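Local coordinates for VAO-type flavoprotein oxidase VAO615 (Myceliophthora thermophila, PDB 6F73) that is probably an oxidoreductase with bicovalently bound FAD that reacts rapidly with molecular oxygen once reduced, although no substrate has yet been identified, at residues V128-A133 with L169-H174; F340-G345 with C450-V455. All blocks are in the same frame, centred on the assembly; numbering follows the deposited sequence.

Contact 1: V128-A133 with L169-H174. With NAG (2-acetamido-2-deoxy-beta-D-glucopyranose), chain G.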
loop_
_atom_site.group_PDB
_atom_site.type_symbol
_atom_site.label_atom_id
_atom_site.label_comp_id
_atom_site.label_asym_id
_atom_site.label_seq_id
_atom_site.Cartn_x
_atom_site.Cartn_y
_atom_site.Cartn_z
ATOM N N VAL A 128 -14.089 -10.262 12.860
ATOM C CA VAL A 128 -15.291 -10.681 12.126
ATOM C C VAL A 128 -14.868 -11.199 10.753
ATOM O O VAL A 128 -14.363 -10.430 9.929
ATOM C CB VAL A 128 -16.296 -9.522 11.945
ATOM C CG1 VAL A 128 -17.528 -9.995 11.171
ATOM C CG2 VAL A 128 -16.692 -8.947 13.303
ATOM N N ASN A 129 -15.063 -12.497 10.522
ATOM C CA ASN A 129 -14.765 -13.115 9.239
ATOM C C ASN A 129 -15.920 -12.769 8.288
ATOM O O ASN A 129 -16.894 -13.519 8.158
ATOM C CB ASN A 129 -14.568 -14.630 9.418
ATOM C CG ASN A 129 -14.280 -15.351 8.112
ATOM O OD1 ASN A 129 -14.032 -14.721 7.075
ATOM N ND2 ASN A 129 -14.315 -16.689 8.156
ATOM N N VAL A 130 -15.789 -11.617 7.630
ATOM C CA VAL A 130 -16.891 -11.006 6.886
ATOM C C VAL A 130 -17.232 -11.823 5.647
ATOM O O VAL A 130 -16.348 -12.113 4.842
ATOM C CB VAL A 130 -16.574 -9.540 6.504
ATOM C CG1 VAL A 130 -17.647 -8.962 5.589
ATOM C CG2 VAL A 130 -16.472 -8.698 7.771
ATOM N N THR A 131 -18.503 -12.216 5.537
ATOM C CA THR A 131 -19.034 -12.944 4.373
ATOM C C THR A 131 -19.824 -12.052 3.423
ATOM O O THR A 131 -20.039 -12.426 2.270
ATOM C CB THR A 131 -19.959 -14.113 4.782
ATOM O OG1 THR A 131 -21.175 -13.602 5.350
ATOM C CG2 THR A 131 -19.273 -15.035 5.785
ATOM N N GLY A 132 -20.268 -10.894 3.903
ATOM C CA GLY A 132 -21.026 -9.951 3.092
ATOM C C GLY A 132 -21.511 -8.769 3.916
ATOM O O GLY A 132 -21.081 -8.566 5.061
ATOM N N ALA A 133 -22.433 -8.010 3.332
ATOM C CA ALA A 133 -22.935 -6.770 3.932
ATOM C C ALA A 133 -23.549 -6.956 5.314
ATOM O O ALA A 133 -23.336 -6.124 6.188
ATOM C CB ALA A 133 -23.949 -6.114 3.009
ATOM N N LEU A 169 -12.652 -4.470 17.501
ATOM C CA LEU A 169 -13.377 -5.499 16.773
ATOM C C LEU A 169 -13.013 -5.264 15.320
ATOM O O LEU A 169 -13.326 -4.201 14.774
ATOM C CB LEU A 169 -14.884 -5.352 16.978
ATOM C CG LEU A 169 -15.791 -6.279 16.167
ATOM C CD1 LEU A 169 -15.506 -7.740 16.477
ATOM C CD2 LEU A 169 -17.249 -5.961 16.441
ATOM N N SER A 170 -12.337 -6.235 14.697
ATOM C CA SER A 170 -11.795 -6.045 13.349
ATOM C C SER A 170 -12.704 -6.636 12.289
ATOM O O SER A 170 -13.081 -7.804 12.373
ATOM C CB SER A 170 -10.424 -6.699 13.211
ATOM O OG SER A 170 -9.971 -6.646 11.863
ATOM N N LEU A 171 -13.015 -5.831 11.275
ATOM C CA LEU A 171 -13.721 -6.294 10.080
ATOM C C LEU A 171 -12.705 -6.847 9.087
ATOM O O LEU A 171 -12.005 -6.090 8.398
ATOM C CB LEU A 171 -14.530 -5.147 9.467
ATOM C CG LEU A 171 -15.546 -4.513 10.425
ATOM C CD1 LEU A 171 -16.275 -3.353 9.767
ATOM C CD2 LEU A 171 -16.529 -5.556 10.941
ATOM N N TRP A 172 -12.624 -8.176 9.029
ATOM C CA TRP A 172 -11.652 -8.871 8.186
ATOM C C TRP A 172 -12.254 -9.107 6.809
ATOM O O TRP A 172 -13.177 -9.913 6.654
ATOM C CB TRP A 172 -11.257 -10.185 8.851
ATOM C CG TRP A 172 -10.108 -10.919 8.269
ATOM C CD1 TRP A 172 -8.989 -10.391 7.701
ATOM C CD2 TRP A 172 -9.941 -12.333 8.251
ATOM N NE1 TRP A 172 -8.137 -11.393 7.309
ATOM C CE2 TRP A 172 -8.698 -12.598 7.632
ATOM C CE3 TRP A 172 -10.729 -13.408 8.680
ATOM C CZ2 TRP A 172 -8.214 -13.895 7.441
ATOM C CZ3 TRP A 172 -10.252 -14.701 8.494
ATOM C CH2 TRP A 172 -8.996 -14.935 7.882
ATOM N N MET A 173 -11.717 -8.408 5.815
ATOM C CA MET A 173 -12.290 -8.369 4.470
ATOM C C MET A 173 -11.624 -9.354 3.505
ATOM O O MET A 173 -12.043 -9.481 2.346
ATOM C CB MET A 173 -12.175 -6.952 3.916
ATOM C CG MET A 173 -12.648 -5.847 4.880
ATOM S SD MET A 173 -14.279 -6.097 5.615
ATOM C CE MET A 173 -15.345 -5.867 4.206
ATOM N N HIS A 174 -10.618 -10.065 4.011
ATOM C CA HIS A 174 -9.729 -10.906 3.217
ATOM C C HIS A 174 -10.406 -11.940 2.326
ATOM O O HIS A 174 -9.914 -12.215 1.227
ATOM C CB HIS A 174 -8.768 -11.621 4.168
ATOM C CG HIS A 174 -7.818 -12.555 3.499
ATOM N ND1 HIS A 174 -6.940 -12.151 2.517
ATOM C CD2 HIS A 174 -7.592 -13.877 3.691
ATOM C CE1 HIS A 174 -6.225 -13.190 2.122
ATOM N NE2 HIS A 174 -6.593 -14.244 2.828
HETATM C C1 NAG G . -14.092 -17.520 6.998
HETATM C C2 NAG G . -13.439 -18.848 7.351
HETATM C C3 NAG G . -13.322 -19.733 6.110
HETATM C C4 NAG G . -14.671 -19.900 5.412
HETATM C C5 NAG G . -15.287 -18.525 5.149
HETATM C C6 NAG G . -16.692 -18.606 4.549
HETATM C C7 NAG G . -11.784 -18.902 9.182
HETATM C C8 NAG G . -10.362 -18.602 9.559
HETATM N N2 NAG G . -12.117 -18.622 7.917
HETATM O O3 NAG G . -12.803 -21.008 6.497
HETATM O O4 NAG G . -14.494 -20.638 4.193
HETATM O O5 NAG G . -15.354 -17.785 6.376
HETATM O O6 NAG G . -17.687 -18.720 5.574
HETATM O O7 NAG G . -12.559 -19.370 9.998
HETATM O O HOH W 1 -13.507 -11.694 4.754
#
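V128 and L171, with N129 and W172 after them, pair as neighbouring parallel strands in the small mixed sheet of the PCMH-type FAD-binding domain. Strands 126-129 and 169-172 lie at the middle of this four-stranded sheet, and helix 133-146 packs on the side that carries V128 and L171. Three backbone bonds hold the ladder: V128 N to S170 O (2.7 Å, almost straight at 176°), W172 N to V128 O (3.0 Å), and V130 N to W172 O, stretched to 3.3 Å where strand 126-129 has already ended. On the helix side CG2 of V128 meets CD1 of L169 at 3.6 Å, and A139 of the helix touches both residues. CG2 of V130 rests 4.0 Å from SD of M173; M173, its chain bent at chi2 and chi3, also touches the FAD. N129 bears an N-linked glycan on the other side of the sheet. With CG anti to the backbone N (chi1 179°), its amide extends past the W172 ring, OD1 obliquely 3.9 Å from CE3, while N175 donates to OD1. The sugar's acetamido methyl C8 reaches the same indole at its edge. Beyond the last bridge, a water bridges the two chain segments, donating to V130 O (2.9 Å) and to W172 O (2.6 Å).

Contact 2: F340-G345 with C450-V455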
loop_
_atom_site.group_PDB
_atom_site.type_symbol
_atom_site.label_atom_id
_atom_site.label_comp_id
_atom_site.label_asym_id
_atom_site.label_seq_id
_atom_site.Cartn_x
_atom_site.Cartn_y
_atom_site.Cartn_z
ATOM N N PHE A 340 9.781 2.775 -15.627
ATOM C CA PHE A 340 10.888 2.105 -14.966
ATOM C C PHE A 340 10.577 2.007 -13.477
ATOM O O PHE A 340 10.132 2.970 -12.865
ATOM C CB PHE A 340 12.189 2.894 -15.145
ATOM C CG PHE A 340 12.932 2.590 -16.414
ATOM C CD1 PHE A 340 13.441 1.314 -16.651
ATOM C CD2 PHE A 340 13.172 3.591 -17.360
ATOM C CE1 PHE A 340 14.152 1.040 -17.814
ATOM C CE2 PHE A 340 13.893 3.326 -18.520
ATOM C CZ PHE A 340 14.384 2.048 -18.743
ATOM N N THR A 341 10.797 0.825 -12.916
ATOM C CA THR A 341 10.883 0.643 -11.475
ATOM C C THR A 341 12.342 0.267 -11.216
ATOM O O THR A 341 12.859 -0.669 -11.813
ATOM C CB THR A 341 9.906 -0.441 -10.981
ATOM O OG1 THR A 341 8.562 -0.024 -11.253
ATOM C CG2 THR A 341 10.065 -0.715 -9.470
ATOM N N TYR A 342 13.012 1.009 -10.344
ATOM C CA TYR A 342 14.445 0.827 -10.169
ATOM C C TYR A 342 14.893 0.945 -8.724
ATOM O O TYR A 342 14.202 1.535 -7.893
ATOM C CB TYR A 342 15.222 1.798 -11.068
ATOM C CG TYR A 342 14.884 3.263 -10.883
ATOM C CD1 TYR A 342 13.714 3.811 -11.430
ATOM C CD2 TYR A 342 15.748 4.113 -10.192
ATOM C CE1 TYR A 342 13.416 5.154 -11.272
ATOM C CE2 TYR A 342 15.453 5.456 -10.028
ATOM C CZ TYR A 342 14.289 5.975 -10.573
ATOM O OH TYR A 342 13.988 7.307 -10.410
ATOM N N SER A 343 16.054 0.346 -8.452
ATOM C CA SER A 343 16.664 0.289 -7.120
ATOM C C SER A 343 17.908 1.175 -7.128
ATOM O O SER A 343 18.822 0.939 -7.913
ATOM C CB SER A 343 17.048 -1.154 -6.776
ATOM O OG SER A 343 18.003 -1.206 -5.733
ATOM N N VAL A 344 17.937 2.193 -6.269
ATOM C CA VAL A 344 19.037 3.153 -6.245
ATOM C C VAL A 344 19.989 2.802 -5.106
ATOM O O VAL A 344 19.633 2.953 -3.937
ATOM C CB VAL A 344 18.524 4.599 -6.069
ATOM C CG1 VAL A 344 19.691 5.588 -6.005
ATOM C CG2 VAL A 344 17.555 4.962 -7.193
ATOM N N GLY A 345 21.190 2.338 -5.456
ATOM C CA GLY A 345 22.234 2.034 -4.472
ATOM C C GLY A 345 23.305 3.116 -4.425
ATOM O O GLY A 345 23.352 4.002 -5.287
ATOM N N CYS A 450 12.474 3.154 -6.514
ATOM C CA CYS A 450 11.699 4.238 -7.110
ATOM C C CYS A 450 10.844 3.691 -8.251
ATOM O O CYS A 450 11.298 2.831 -9.007
ATOM C CB CYS A 450 12.636 5.290 -7.706
ATOM S SG CYS A 450 13.589 6.251 -6.519
ATOM N N ASP A 451 9.620 4.197 -8.381
ATOM C CA ASP A 451 8.811 3.958 -9.578
ATOM C C ASP A 451 8.754 5.262 -10.351
ATOM O O ASP A 451 8.930 6.334 -9.780
ATOM C CB ASP A 451 7.406 3.436 -9.229
ATOM C CG ASP A 451 7.400 1.947 -8.986
ATOM O OD1 ASP A 451 8.102 1.515 -8.049
ATOM O OD2 ASP A 451 6.682 1.218 -9.709
ATOM N N SER A 452 8.548 5.163 -11.657
ATOM C CA SER A 452 8.448 6.339 -12.507
ATOM C C SER A 452 7.179 6.232 -13.327
ATOM O O SER A 452 6.759 5.138 -13.703
ATOM C CB SER A 452 9.680 6.493 -13.396
ATOM O OG SER A 452 9.946 5.295 -14.101
ATOM N N PHE A 453 6.559 7.376 -13.575
ATOM C CA PHE A 453 5.235 7.414 -14.178
ATOM C C PHE A 453 4.921 8.793 -14.750
ATOM O O PHE A 453 5.494 9.802 -14.318
ATOM C CB PHE A 453 4.184 7.059 -13.120
ATOM C CG PHE A 453 4.228 7.955 -11.921
ATOM C CD1 PHE A 453 3.518 9.145 -11.900
ATOM C CD2 PHE A 453 5.013 7.630 -10.833
ATOM C CE1 PHE A 453 3.574 9.989 -10.806
ATOM C CE2 PHE A 453 5.076 8.467 -9.730
ATOM C CZ PHE A 453 4.348 9.649 -9.717
ATOM N N SER A 454 4.020 8.815 -15.726
ATOM C CA SER A 454 3.336 10.033 -16.140
ATOM C C SER A 454 1.853 9.715 -16.120
ATOM O O SER A 454 1.392 8.902 -16.922
ATOM C CB SER A 454 3.750 10.459 -17.543
ATOM O OG SER A 454 2.933 11.525 -18.009
ATOM N N VAL A 455 1.118 10.356 -15.207
ATOM C CA VAL A 455 -0.331 10.138 -15.043
ATOM C C VAL A 455 -1.155 11.416 -15.244
ATOM O O VAL A 455 -2.291 11.524 -14.759
ATOM C CB VAL A 455 -0.658 9.498 -13.671
ATOM C CG1 VAL A 455 -0.019 8.115 -13.568
ATOM C CG2 VAL A 455 -0.226 10.386 -12.504
#
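C450 faces Y342 across two antiparallel strands, 339-344 and 448-452, and this hydrogen-bonded pair starts the contact: Y342 N gives to C450 O at 2.8 Å and C450 N to Y342 O at 2.7 Å, both nearly straight. The C450 side chain lies against the phenol, CB over one ring face in a CH-pi contact, 3.7 Å from the Y342 centroid and displaced toward the hydroxyl end. Its SG, oblique to the ring, continues into the disulfide with C476 on strand 472-480. Y342 reaches this position with CG between its backbone N and carbonyl carbon (chi1 56°), which lays the ring alongside C450. An alanine here would take away the ring and is likely to leave the C450 methylene without the aromatic face it packs on. D451 follows on the opposite face of the sheet, in a non-hydrogen-bonded pair with T341. T341 OG1 donates to D451 OD2 at 2.7 Å, approaching from above the carboxylate, about 70° out of its plane, while CG2 of T341 rests 3.3 Å from OD1. The FAD lies near D451 on this face. At S452 the carbonyl of F340 is gripped twice: OG donates to F340 O at 2.6 Å on an in-plane lone pair, and S452 N adds a weak bond. The pairing with 340-345 ends after S452. Both strands belong to a seven-stranded antiparallel sheet, between strands 348-356 and 472-480; helix 316-335 packs on the face of Y342 and S452, bringing F326 edge-to-face with Y342 and L334 against S452.

The two contacts follow one another along the chain, contact 1 closing before contact 2 opens, and lie on opposite sides of the chain's centre, their centres 35 Å apart and their nearest atoms about 23 Å. They share no sheet: contact 1 belongs to the mixed, partly parallel sheet of the FAD-binding domain, contact 2 to the large antiparallel sheet that contains strands 339-344 and 448-452. The bound FAD lies between them. M173 of contact 1 touches the FAD, and the D451 side chain of contact 2 comes within about 5 Å of it, so side chains of both contacts lie at or near one FAD, consistent with the two-part architecture of this oxidase family.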